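Local coordinates for protein probable transcriptional regulator (PDB 3ON2) that probably acts as a TetR-family transcriptional regulator that binds DNA through an N-terminal helix-turn-helix domain, its target genes and effector being unknown, at residues 28-40 with 51-63. Numbering follows the deposited sequence.
Sequences DGVDGLSLRQLAR and KHFRDRQALLDAL. With SO4 (sulfate ion), chain E.
Arg56, near the start of helix 56-63, reaches across to the backbone of the loop before helix 35-40. With CG anti to the backbone N (chi1 -176°) and the chain extended from CG to NE, its guanidinium arrives beside the Leu33 carbonyl. NE donates to Leu33 O at 3.0 Å, from above the carbonyl plane and well off straight (135° at the hydrogen), and NH1 adds a weak bond to the same oxygen. Replacing Arg56 by alanine removes both donors and is likely to leave Leu33 O without its partner across the contact and the loop freer to shift against helix 56-63.

A sulfate ion, probably from the crystallisation liquor, sits at the N-terminus of helix 35-40. Leu35 N gives O3 a 2.7 Å bond, and Arg36 N bonds O2. The Arg36 side chain bends back at chi3 to bring NE to the same O2 and NH1 to O1, while Arg56 CD packs against O3 at 3.2 Å.

The remaining contacts are van der Waals. The Leu35 side chain crosses the aliphatic part of Lys51 at about a right angle, CG against CD, and its CD2 fits against the Phe53-Asp55 turn, 3.5 Å from Asp55 C. Leu38 CD1 meets Leu59 CD2 at 3.7 Å; Leu33 CD1 touches Leu60 CD2 at 3.6 Å and meets Leu63 CD1 tip to tip. Leu38 also touches Leu17 and Ala21, and Leu63 touches Leu18, all of helix 13-28.

The contact thus joins the predicted helix-turn-helix to the helix that follows it; the axes of helix 35-40 and helix 56-63 lie at 78° to each other. Backbone amides and arginine gathered round the sulfate form an anion site, consistent with a surface that could receive a DNA phosphate.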
loop_
_atom_site.group_PDB
_atom_site.type_symbol
_atom_site.label_atom_id
_atom_site.label_comp_id
_atom_site.label_asym_id
_atom_site.label_seq_id
_atom_site.Cartn_x
_atom_site.Cartn_y
_atom_site.Cartn_z
ATOM N N ASP A 28 17.220 -5.480 4.402
ATOM C CA ASP A 28 17.970 -6.436 3.590
ATOM C C ASP A 28 17.243 -6.916 2.325
ATOM O O ASP A 28 17.841 -7.598 1.492
ATOM C CB ASP A 28 18.383 -7.663 4.437
ATOM C CG ASP A 28 19.298 -7.311 5.639
ATOM O OD1 ASP A 28 20.114 -6.356 5.556
ATOM O OD2 ASP A 28 19.213 -8.025 6.679
ATOM N N GLY A 29 15.964 -6.585 2.173
ATOM C CA GLY A 29 15.186 -7.104 1.048
ATOM C C GLY A 29 14.578 -8.481 1.293
ATOM O O GLY A 29 14.920 -9.162 2.256
ATOM N N VAL A 30 13.669 -8.893 0.414
ATOM C CA VAL A 30 12.950 -10.178 0.566
ATOM C C VAL A 30 13.877 -11.410 0.646
ATOM O O VAL A 30 13.577 -12.376 1.356
ATOM C CB VAL A 30 11.854 -10.350 -0.525
ATOM C CG1 VAL A 30 12.468 -10.466 -1.906
ATOM C CG2 VAL A 30 10.951 -11.555 -0.232
ATOM N N ASP A 31 15.015 -11.363 -0.041
ATOM C CA ASP A 31 15.981 -12.478 -0.007
ATOM C C ASP A 31 16.752 -12.551 1.320
ATOM O O ASP A 31 17.341 -13.587 1.638
ATOM C CB ASP A 31 16.942 -12.428 -1.210
ATOM C CG ASP A 31 16.207 -12.496 -2.561
ATOM O OD1 ASP A 31 15.202 -13.236 -2.679
ATOM O OD2 ASP A 31 16.627 -11.803 -3.516
ATOM N N GLY A 32 16.730 -11.465 2.096
ATOM C CA GLY A 32 17.247 -11.496 3.466
ATOM C C GLY A 32 16.259 -12.057 4.491
ATOM O O GLY A 32 16.563 -12.127 5.694
ATOM N N LEU A 33 15.075 -12.457 4.029
ATOM C CA LEU A 33 14.063 -13.010 4.930
ATOM C C LEU A 33 14.198 -14.500 5.116
ATOM O O LEU A 33 14.127 -15.274 4.149
ATOM C CB LEU A 33 12.646 -12.708 4.446
ATOM C CG LEU A 33 12.064 -11.332 4.730
ATOM C CD1 LEU A 33 10.637 -11.324 4.264
ATOM C CD2 LEU A 33 12.131 -11.024 6.226
ATOM N N SER A 34 14.352 -14.901 6.373
ATOM C CA SER A 34 14.335 -16.312 6.709
ATOM C C SER A 34 13.448 -16.561 7.917
ATOM O O SER A 34 13.654 -15.969 8.979
ATOM C CB SER A 34 15.765 -16.822 6.969
ATOM O OG SER A 34 15.734 -18.128 7.518
ATOM N N LEU A 35 12.473 -17.447 7.763
ATOM C CA LEU A 35 11.589 -17.771 8.883
ATOM C C LEU A 35 12.391 -18.405 10.016
ATOM O O LEU A 35 12.229 -18.059 11.187
ATOM C CB LEU A 35 10.463 -18.698 8.435
ATOM C CG LEU A 35 9.416 -19.151 9.470
ATOM C CD1 LEU A 35 8.827 -17.988 10.270
ATOM C CD2 LEU A 35 8.298 -19.939 8.750
ATOM N N ARG A 36 13.294 -19.304 9.655
ATOM C CA ARG A 36 14.128 -19.947 10.646
ATOM C C ARG A 36 14.981 -18.931 11.396
ATOM O O ARG A 36 15.064 -18.988 12.605
ATOM C CB ARG A 36 14.993 -21.009 9.997
ATOM C CG ARG A 36 14.209 -22.227 9.525
ATOM C CD ARG A 36 15.111 -23.085 8.669
ATOM N NE ARG A 36 15.238 -22.500 7.346
ATOM C CZ ARG A 36 16.178 -22.810 6.468
ATOM N NH1 ARG A 36 16.186 -22.228 5.268
ATOM N NH2 ARG A 36 17.116 -23.696 6.795
ATOM N N GLN A 37 15.601 -17.987 10.704
ATOM C CA GLN A 37 16.381 -16.976 11.410
ATOM C C GLN A 37 15.513 -16.082 12.311
ATOM O O GLN A 37 15.894 -15.754 13.447
ATOM C CB GLN A 37 17.121 -16.094 10.421
ATOM C CG GLN A 37 18.377 -16.699 9.871
ATOM C CD GLN A 37 19.198 -15.678 9.132
ATOM O OE1 GLN A 37 18.781 -15.153 8.098
ATOM N NE2 GLN A 37 20.369 -15.374 9.662
ATOM N N LEU A 38 14.344 -15.693 11.809
ATOM C CA LEU A 38 13.496 -14.756 12.543
ATOM C C LEU A 38 13.022 -15.406 13.826
ATOM O O LEU A 38 12.984 -14.764 14.869
ATOM C CB LEU A 38 12.313 -14.306 11.694
ATOM C CG LEU A 38 12.707 -13.444 10.505
ATOM C CD1 LEU A 38 11.598 -13.481 9.462
ATOM C CD2 LEU A 38 13.023 -11.995 10.941
ATOM N N ALA A 39 12.692 -16.687 13.742
ATOM C CA ALA A 39 12.262 -17.448 14.903
ATOM C C ALA A 39 13.354 -17.522 15.985
ATOM O O ALA A 39 13.049 -17.419 17.170
ATOM C CB ALA A 39 11.821 -18.846 14.491
ATOM N N ARG A 40 14.616 -17.693 15.586
ATOM C CA ARG A 40 15.703 -17.799 16.574
ATOM C C ARG A 40 15.982 -16.420 17.156
ATOM O O ARG A 40 16.266 -16.289 18.338
ATOM C CB ARG A 40 17.008 -18.383 15.991
ATOM C CG ARG A 40 16.895 -19.461 14.890
ATOM C CD ARG A 40 16.164 -20.766 15.278
ATOM N NE ARG A 40 15.295 -21.203 14.164
ATOM C CZ ARG A 40 14.635 -22.360 14.095
ATOM N NH1 ARG A 40 14.708 -23.269 15.068
ATOM N NH2 ARG A 40 13.883 -22.608 13.033
ATOM N N LYS A 51 7.466 -21.661 15.208
ATOM C CA LYS A 51 7.767 -20.494 14.381
ATOM C C LYS A 51 6.438 -19.817 14.014
ATOM O O LYS A 51 6.426 -18.852 13.254
ATOM C CB LYS A 51 8.471 -20.897 13.076
ATOM C CG LYS A 51 9.715 -21.787 13.195
ATOM C CD LYS A 51 10.258 -22.176 11.804
ATOM C CE LYS A 51 9.514 -23.381 11.148
ATOM N NZ LYS A 51 7.986 -23.321 11.106
ATOM N N HIS A 52 5.341 -20.345 14.569
ATOM C CA HIS A 52 3.950 -20.009 14.210
ATOM C C HIS A 52 3.569 -20.347 12.771
ATOM O O HIS A 52 2.676 -21.160 12.535
ATOM C CB HIS A 52 3.585 -18.543 14.500
ATOM C CG HIS A 52 2.237 -18.176 13.977
ATOM N ND1 HIS A 52 1.075 -18.453 14.666
ATOM C CD2 HIS A 52 1.859 -17.605 12.810
ATOM C CE1 HIS A 52 0.038 -18.067 13.942
ATOM N NE2 HIS A 52 0.490 -17.526 12.825
ATOM N N PHE A 53 4.233 -19.701 11.813
ATOM C CA PHE A 53 3.936 -19.884 10.403
ATOM C C PHE A 53 4.338 -21.268 9.928
ATOM O O PHE A 53 5.363 -21.785 10.324
ATOM C CB PHE A 53 4.653 -18.800 9.590
ATOM C CG PHE A 53 4.138 -17.418 9.872
ATOM C CD1 PHE A 53 2.949 -16.968 9.289
ATOM C CD2 PHE A 53 4.826 -16.566 10.735
ATOM C CE1 PHE A 53 2.460 -15.688 9.554
ATOM C CE2 PHE A 53 4.333 -15.280 11.008
ATOM C CZ PHE A 53 3.157 -14.848 10.408
ATOM N N ARG A 54 3.523 -21.854 9.071
ATOM C CA ARG A 54 3.736 -23.215 8.559
ATOM C C ARG A 54 5.022 -23.283 7.728
ATOM O O ARG A 54 5.737 -24.277 7.770
ATOM C CB ARG A 54 2.532 -23.600 7.682
ATOM C CG ARG A 54 2.592 -24.942 6.982
ATOM C CD ARG A 54 1.801 -26.024 7.711
ATOM N NE ARG A 54 0.433 -25.624 8.055
ATOM C CZ ARG A 54 -0.680 -26.136 7.516
ATOM N NH1 ARG A 54 -1.861 -25.703 7.930
ATOM N NH2 ARG A 54 -0.616 -27.080 6.574
ATOM N N ASP A 55 5.295 -22.231 6.959
ATOM C CA ASP A 55 6.485 -22.162 6.106
ATOM C C ASP A 55 6.734 -20.714 5.705
ATOM O O ASP A 55 5.951 -19.816 6.053
ATOM C CB ASP A 55 6.315 -23.045 4.854
ATOM C CG ASP A 55 4.994 -22.766 4.089
ATOM O OD1 ASP A 55 4.507 -21.610 4.029
ATOM O OD2 ASP A 55 4.431 -23.728 3.522
ATOM N N ARG A 56 7.824 -20.492 4.984
ATOM C CA ARG A 56 8.207 -19.169 4.541
ATOM C C ARG A 56 7.091 -18.505 3.761
ATOM O O ARG A 56 6.838 -17.313 3.941
ATOM C CB ARG A 56 9.461 -19.238 3.648
ATOM C CG ARG A 56 9.988 -17.854 3.217
ATOM C CD ARG A 56 11.429 -17.952 2.686
ATOM N NE ARG A 56 12.005 -16.620 2.557
ATOM C CZ ARG A 56 12.189 -15.991 1.399
ATOM N NH1 ARG A 56 12.694 -14.768 1.372
ATOM N NH2 ARG A 56 11.872 -16.589 0.264
ATOM N N GLN A 57 6.465 -19.250 2.852
ATOM C CA GLN A 57 5.391 -18.665 2.043
ATOM C C GLN A 57 4.228 -18.141 2.901
ATOM O O GLN A 57 3.656 -17.126 2.570
ATOM C CB GLN A 57 4.885 -19.629 0.960
ATOM C CG GLN A 57 3.975 -18.957 -0.064
ATOM C CD GLN A 57 4.715 -17.905 -0.862
ATOM O OE1 GLN A 57 5.788 -18.176 -1.373
ATOM N NE2 GLN A 57 4.156 -16.695 -0.959
ATOM N N ALA A 58 3.901 -18.820 4.005
ATOM C CA ALA A 58 2.833 -18.335 4.879
ATOM C C ALA A 58 3.238 -16.988 5.513
ATOM O O ALA A 58 2.428 -16.077 5.623
ATOM C CB ALA A 58 2.495 -19.366 5.944
ATOM N N LEU A 59 4.503 -16.866 5.901
ATOM C CA LEU A 59 5.031 -15.581 6.373
ATOM C C LEU A 59 4.920 -14.445 5.326
ATOM O O LEU A 59 4.461 -13.310 5.641
ATOM C CB LEU A 59 6.490 -15.736 6.822
ATOM C CG LEU A 59 7.171 -14.426 7.236
ATOM C CD1 LEU A 59 6.509 -13.877 8.494
ATOM C CD2 LEU A 59 8.663 -14.681 7.475
ATOM N N LEU A 60 5.325 -14.741 4.090
ATOM C CA LEU A 60 5.318 -13.711 3.034
ATOM C C LEU A 60 3.896 -13.283 2.691
ATOM O O LEU A 60 3.646 -12.088 2.464
ATOM C CB LEU A 60 6.041 -14.171 1.767
ATOM C CG LEU A 60 7.489 -14.609 1.896
ATOM C CD1 LEU A 60 7.990 -15.206 0.596
ATOM C CD2 LEU A 60 8.363 -13.410 2.344
ATOM N N ASP A 61 2.983 -14.264 2.641
ATOM C CA ASP A 61 1.565 -14.006 2.382
ATOM C C ASP A 61 0.992 -13.094 3.485
ATOM O O ASP A 61 0.226 -12.179 3.189
ATOM C CB ASP A 61 0.767 -15.318 2.336
ATOM C CG ASP A 61 1.048 -16.169 1.071
ATOM O OD1 ASP A 61 1.753 -15.706 0.130
ATOM O OD2 ASP A 61 0.523 -17.315 1.017
ATOM N N ALA A 62 1.364 -13.367 4.742
ATOM C CA ALA A 62 0.941 -12.564 5.896
ATOM C C ALA A 62 1.462 -11.126 5.833
ATOM O O ALA A 62 0.705 -10.200 6.105
ATOM C CB ALA A 62 1.349 -13.228 7.219
ATOM N N LEU A 63 2.731 -10.947 5.464
ATOM C CA LEU A 63 3.321 -9.613 5.275
ATOM C C LEU A 63 2.633 -8.832 4.166
ATOM O O LEU A 63 2.280 -7.654 4.329
ATOM C CB LEU A 63 4.801 -9.751 4.908
ATOM C CG LEU A 63 5.758 -9.982 6.070
ATOM C CD1 LEU A 63 7.140 -10.440 5.552
ATOM C CD2 LEU A 63 5.883 -8.691 6.883
HETATM S S SO4 E . 13.156 -20.157 5.649
HETATM O O1 SO4 E . 14.421 -20.037 4.925
HETATM O O2 SO4 E . 13.460 -20.458 7.049
HETATM O O3 SO4 E . 12.401 -18.899 5.533
HETATM O O4 SO4 E . 12.368 -21.271 5.158
#